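Local atomic coordinates of trehalose-6-phosphate phosphatase (Candida albicans, PDB entry 5DXF), a protein that belongs to glycosyltransferase family 20, whose GT-B architecture pairs two Rossmann-like domains. Residues A[134-142]-A[183-194]. Numbering follows the deposited sequence.
Sequences NIHPVWLLR and FNEAYLNKIKSV
Val-138, Ala-186 and Tyr-187 meet where an edge strand of a Rossmann-like sheet in this GT-B protein packs on a helix. Strand 136-138 borders strand 84-88, and the C-terminal part of helix 173-194 runs nearly antiparallel to it; the axes of the two segments come within 8.7 Å at an angle of 151°. His-136, Val-138 and Leu-140 alternate along the chain with their CB atoms directed at the helix. The two methyls of Val-138 divide the work: CG1, anti to the backbone N (chi1 -151°), meets Ala-186 CB at 3.4 Å, while CG2 touches the Tyr-187 ring, nearest to CE2. The Tyr-187 hydroxyl passes beyond this contact to a hydrogen bond with Met-37 O, which ties the helix to the end of strand 34-37. Leu-140 crosses Phe-183 at about a right angle, Leu-140 CD2 standing 3.5 Å from Phe-183 CD1; Trp-148 of helix 147-160 touches both side chains. Toward the helix C-terminus, Val-194 approaches the edge of the His-136 ring head-on, and His-84 meets that ring with its plane nearly perpendicular. Lys-190 lies over the strand, bent at chi2 (-71°), its CG and CE each 3.8 Å from Val-138 CG1. The cation-pi partner of the Trp-139 indole is Lys-121; the Lys-190 ammonium reaches only the ring edge, with NZ 4.1 Å from Trp-139 CD1.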
loop_
_atom_site.group_PDB
_atom_site.type_symbol
_atom_site.label_atom_id
_atom_site.label_comp_id
_atom_site.label_asym_id
_atom_site.label_seq_id
_atom_site.Cartn_x
_atom_site.Cartn_y
_atom_site.Cartn_z
ATOM N N ASN A 134 0.065 -22.247 -13.181
ATOM C CA ASN A 134 -1.149 -21.993 -13.940
ATOM C C ASN A 134 -1.684 -20.613 -13.542
ATOM O O ASN A 134 -2.882 -20.418 -13.367
ATOM C CB ASN A 134 -2.176 -23.100 -13.708
ATOM C CG ASN A 134 -3.072 -23.316 -14.905
ATOM O OD1 ASN A 134 -2.769 -22.849 -16.002
ATOM N ND2 ASN A 134 -4.181 -24.027 -14.707
ATOM N N ILE A 135 -0.775 -19.666 -13.343
ATOM C CA ILE A 135 -1.178 -18.313 -13.035
ATOM C C ILE A 135 -1.816 -17.734 -14.275
ATOM O O ILE A 135 -1.351 -17.986 -15.381
ATOM C CB ILE A 135 0.008 -17.442 -12.637
ATOM C CG1 ILE A 135 0.879 -18.178 -11.625
ATOM C CG2 ILE A 135 -0.501 -16.124 -12.077
ATOM C CD1 ILE A 135 1.795 -17.277 -10.831
ATOM N N HIS A 136 -2.875 -16.953 -14.099
ATOM C CA HIS A 136 -3.668 -16.543 -15.238
ATOM C C HIS A 136 -3.506 -15.072 -15.602
ATOM O O HIS A 136 -4.013 -14.183 -14.932
ATOM C CB HIS A 136 -5.127 -16.898 -14.979
ATOM C CG HIS A 136 -5.327 -18.285 -14.443
ATOM N ND1 HIS A 136 -6.475 -19.007 -14.672
ATOM C CD2 HIS A 136 -4.528 -19.078 -13.693
ATOM C CE1 HIS A 136 -6.376 -20.185 -14.084
ATOM N NE2 HIS A 136 -5.203 -20.254 -13.486
ATOM N N PRO A 137 -2.767 -14.850 -16.773
ATOM C CA PRO A 137 -2.501 -13.436 -17.054
ATOM C C PRO A 137 -3.392 -12.824 -18.134
ATOM O O PRO A 137 -4.223 -13.529 -18.695
ATOM C CB PRO A 137 -1.037 -13.443 -17.514
ATOM C CG PRO A 137 -0.761 -14.826 -18.017
ATOM C CD PRO A 137 -2.017 -15.621 -17.878
ATOM N N VAL A 138 -3.247 -11.526 -18.367
ATOM C CA VAL A 138 -3.997 -10.834 -19.407
ATOM C C VAL A 138 -3.037 -10.010 -20.233
ATOM O O VAL A 138 -2.067 -9.478 -19.701
ATOM C CB VAL A 138 -5.051 -9.883 -18.841
ATOM C CG1 VAL A 138 -6.199 -9.755 -19.822
ATOM C CG2 VAL A 138 -5.550 -10.358 -17.490
ATOM N N TRP A 139 -3.301 -9.910 -21.531
ATOM C CA TRP A 139 -2.400 -9.199 -22.426
ATOM C C TRP A 139 -3.080 -8.097 -23.196
ATOM O O TRP A 139 -4.116 -8.312 -23.806
ATOM C CB TRP A 139 -1.761 -10.163 -23.416
ATOM C CG TRP A 139 -1.497 -11.482 -22.835
ATOM C CD1 TRP A 139 -2.415 -12.427 -22.520
ATOM C CD2 TRP A 139 -0.227 -12.007 -22.459
ATOM N NE1 TRP A 139 -1.796 -13.519 -21.980
ATOM C CE2 TRP A 139 -0.449 -13.285 -21.933
ATOM C CE3 TRP A 139 1.077 -11.522 -22.522
ATOM C CZ2 TRP A 139 0.581 -14.086 -21.474
ATOM C CZ3 TRP A 139 2.099 -12.322 -22.064
ATOM C CH2 TRP A 139 1.846 -13.588 -21.548
ATOM N N LEU A 140 -2.471 -6.921 -23.176
ATOM C CA LEU A 140 -2.890 -5.805 -24.000
ATOM C C LEU A 140 -1.711 -5.448 -24.867
ATOM O O LEU A 140 -0.595 -5.314 -24.391
ATOM C CB LEU A 140 -3.304 -4.620 -23.143
ATOM C CG LEU A 140 -4.534 -4.770 -22.251
ATOM C CD1 LEU A 140 -4.973 -6.212 -22.094
ATOM C CD2 LEU A 140 -4.274 -4.161 -20.890
ATOM N N LEU A 141 -1.925 -5.492 -26.172
ATOM C CA LEU A 141 -0.848 -5.295 -27.138
ATOM C C LEU A 141 -0.219 -3.917 -27.233
ATOM O O LEU A 141 0.988 -3.786 -27.360
ATOM C CB LEU A 141 -1.300 -5.726 -28.532
ATOM C CG LEU A 141 -2.770 -6.077 -28.704
ATOM C CD1 LEU A 141 -3.059 -6.348 -30.170
ATOM C CD2 LEU A 141 -3.102 -7.290 -27.861
ATOM N N ARG A 142 -1.055 -2.893 -27.189
ATOM C CA ARG A 142 -0.775 -1.626 -27.848
ATOM C C ARG A 142 0.380 -0.749 -27.388
ATOM O O ARG A 142 0.777 -0.728 -26.232
ATOM C CB ARG A 142 -2.030 -0.763 -27.982
ATOM C CG ARG A 142 -1.766 0.465 -28.840
ATOM C CD ARG A 142 -2.761 1.595 -28.630
ATOM N NE ARG A 142 -2.661 2.588 -29.699
ATOM C CZ ARG A 142 -2.566 2.290 -30.992
ATOM N NH1 ARG A 142 -2.562 1.029 -31.387
ATOM N NH2 ARG A 142 -2.480 3.252 -31.894
ATOM N N PHE A 183 -9.635 -2.887 -20.341
ATOM C CA PHE A 183 -8.899 -3.554 -19.267
ATOM C C PHE A 183 -9.803 -4.474 -18.450
ATOM O O PHE A 183 -9.558 -5.695 -18.335
ATOM C CB PHE A 183 -8.266 -2.494 -18.362
ATOM C CG PHE A 183 -7.170 -3.006 -17.468
ATOM C CD1 PHE A 183 -5.870 -3.074 -17.933
ATOM C CD2 PHE A 183 -7.425 -3.365 -16.150
ATOM C CE1 PHE A 183 -4.851 -3.521 -17.123
ATOM C CE2 PHE A 183 -6.400 -3.815 -15.328
ATOM C CZ PHE A 183 -5.110 -3.892 -15.819
ATOM N N ASN A 184 -10.853 -3.882 -17.881
ATOM C CA ASN A 184 -11.844 -4.654 -17.127
ATOM C C ASN A 184 -12.487 -5.785 -17.941
ATOM O O ASN A 184 -12.722 -6.884 -17.426
ATOM C CB ASN A 184 -12.941 -3.729 -16.596
ATOM C CG ASN A 184 -12.457 -2.832 -15.469
ATOM O OD1 ASN A 184 -12.710 -3.099 -14.293
ATOM N ND2 ASN A 184 -11.766 -1.756 -15.825
ATOM N N GLU A 185 -12.775 -5.507 -19.210
ATOM C CA GLU A 185 -13.388 -6.485 -20.111
ATOM C C GLU A 185 -12.502 -7.702 -20.315
ATOM O O GLU A 185 -12.982 -8.838 -20.348
ATOM C CB GLU A 185 -13.699 -5.843 -21.466
ATOM C CG GLU A 185 -15.100 -5.274 -21.575
ATOM C CD GLU A 185 -15.341 -4.605 -22.910
ATOM O OE1 GLU A 185 -14.405 -4.589 -23.737
ATOM O OE2 GLU A 185 -16.459 -4.093 -23.132
ATOM N N ALA A 186 -11.207 -7.451 -20.462
ATOM C CA ALA A 186 -10.241 -8.522 -20.618
ATOM C C ALA A 186 -10.146 -9.326 -19.329
ATOM O O ALA A 186 -10.086 -10.563 -19.376
ATOM C CB ALA A 186 -8.887 -7.966 -21.015
ATOM N N TYR A 187 -10.159 -8.638 -18.183
ATOM C CA TYR A 187 -10.146 -9.366 -16.910
ATOM C C TYR A 187 -11.348 -10.319 -16.825
ATOM O O TYR A 187 -11.159 -11.530 -16.648
ATOM C CB TYR A 187 -10.103 -8.403 -15.714
ATOM C CG TYR A 187 -8.681 -8.097 -15.276
ATOM C CD1 TYR A 187 -8.299 -8.183 -13.946
ATOM C CD2 TYR A 187 -7.713 -7.763 -16.213
ATOM C CE1 TYR A 187 -6.996 -7.917 -13.564
ATOM C CE2 TYR A 187 -6.413 -7.498 -15.840
ATOM C CZ TYR A 187 -6.056 -7.575 -14.517
ATOM O OH TYR A 187 -4.753 -7.305 -14.159
ATOM N N LEU A 188 -12.562 -9.790 -16.997
ATOM C CA LEU A 188 -13.776 -10.624 -17.033
ATOM C C LEU A 188 -13.652 -11.804 -17.997
ATOM O O LEU A 188 -13.953 -12.945 -17.636
ATOM C CB LEU A 188 -15.007 -9.795 -17.423
ATOM C CG LEU A 188 -16.260 -10.588 -17.842
ATOM C CD1 LEU A 188 -16.750 -11.526 -16.739
ATOM C CD2 LEU A 188 -17.389 -9.667 -18.291
ATOM N N ASN A 189 -13.233 -11.501 -19.224
ATOM C CA ASN A 189 -12.984 -12.490 -20.273
ATOM C C ASN A 189 -12.152 -13.674 -19.792
ATOM O O ASN A 189 -12.576 -14.829 -19.895
ATOM C CB ASN A 189 -12.291 -11.811 -21.461
ATOM C CG ASN A 189 -11.795 -12.801 -22.506
ATOM O OD1 ASN A 189 -10.714 -13.379 -22.370
ATOM N ND2 ASN A 189 -12.579 -12.987 -23.565
ATOM N N LYS A 190 -10.970 -13.386 -19.262
ATOM C CA LYS A 190 -10.111 -14.441 -18.733
ATOM C C LYS A 190 -10.745 -15.212 -17.564
ATOM O O LYS A 190 -10.725 -16.458 -17.548
ATOM C CB LYS A 190 -8.770 -13.847 -18.297
ATOM C CG LYS A 190 -8.066 -13.038 -19.377
ATOM C CD LYS A 190 -7.530 -13.922 -20.494
ATOM C CE LYS A 190 -6.723 -13.111 -21.503
ATOM N NZ LYS A 190 -6.204 -13.960 -22.614
ATOM N N ILE A 191 -11.383 -14.473 -16.668
ATOM C CA ILE A 191 -11.960 -15.044 -15.467
ATOM C C ILE A 191 -13.018 -16.064 -15.832
ATOM O O ILE A 191 -13.067 -17.157 -15.278
ATOM C CB ILE A 191 -12.651 -13.939 -14.657
ATOM C CG1 ILE A 191 -11.636 -12.888 -14.229
ATOM C CG2 ILE A 191 -13.404 -14.516 -13.465
ATOM C CD1 ILE A 191 -12.129 -11.985 -13.121
ATOM N N LYS A 192 -13.846 -15.704 -16.797
ATOM C CA LYS A 192 -14.922 -16.577 -17.263
ATOM C C LYS A 192 -14.315 -17.723 -18.046
ATOM O O LYS A 192 -14.833 -18.842 -18.028
ATOM C CB LYS A 192 -15.948 -15.831 -18.122
ATOM C CG LYS A 192 -17.004 -16.768 -18.735
ATOM C CD LYS A 192 -18.347 -16.090 -18.973
ATOM C CE LYS A 192 -19.504 -17.086 -18.849
ATOM N NZ LYS A 192 -19.862 -17.759 -20.130
ATOM N N SER A 193 -13.210 -17.438 -18.729
ATOM C CA SER A 193 -12.496 -18.471 -19.459
ATOM C C SER A 193 -12.090 -19.620 -18.541
ATOM O O SER A 193 -12.262 -20.785 -18.905
ATOM C CB SER A 193 -11.263 -17.899 -20.157
ATOM O OG SER A 193 -10.328 -18.924 -20.440
ATOM N N VAL A 194 -11.571 -19.323 -17.349
ATOM C CA VAL A 194 -11.129 -20.440 -16.503
ATOM C C VAL A 194 -11.964 -20.707 -15.237
ATOM O O VAL A 194 -11.603 -21.572 -14.438
ATOM C CB VAL A 194 -9.646 -20.275 -16.062
ATOM C CG1 VAL A 194 -8.743 -20.061 -17.276
ATOM C CG2 VAL A 194 -9.494 -19.149 -15.048
#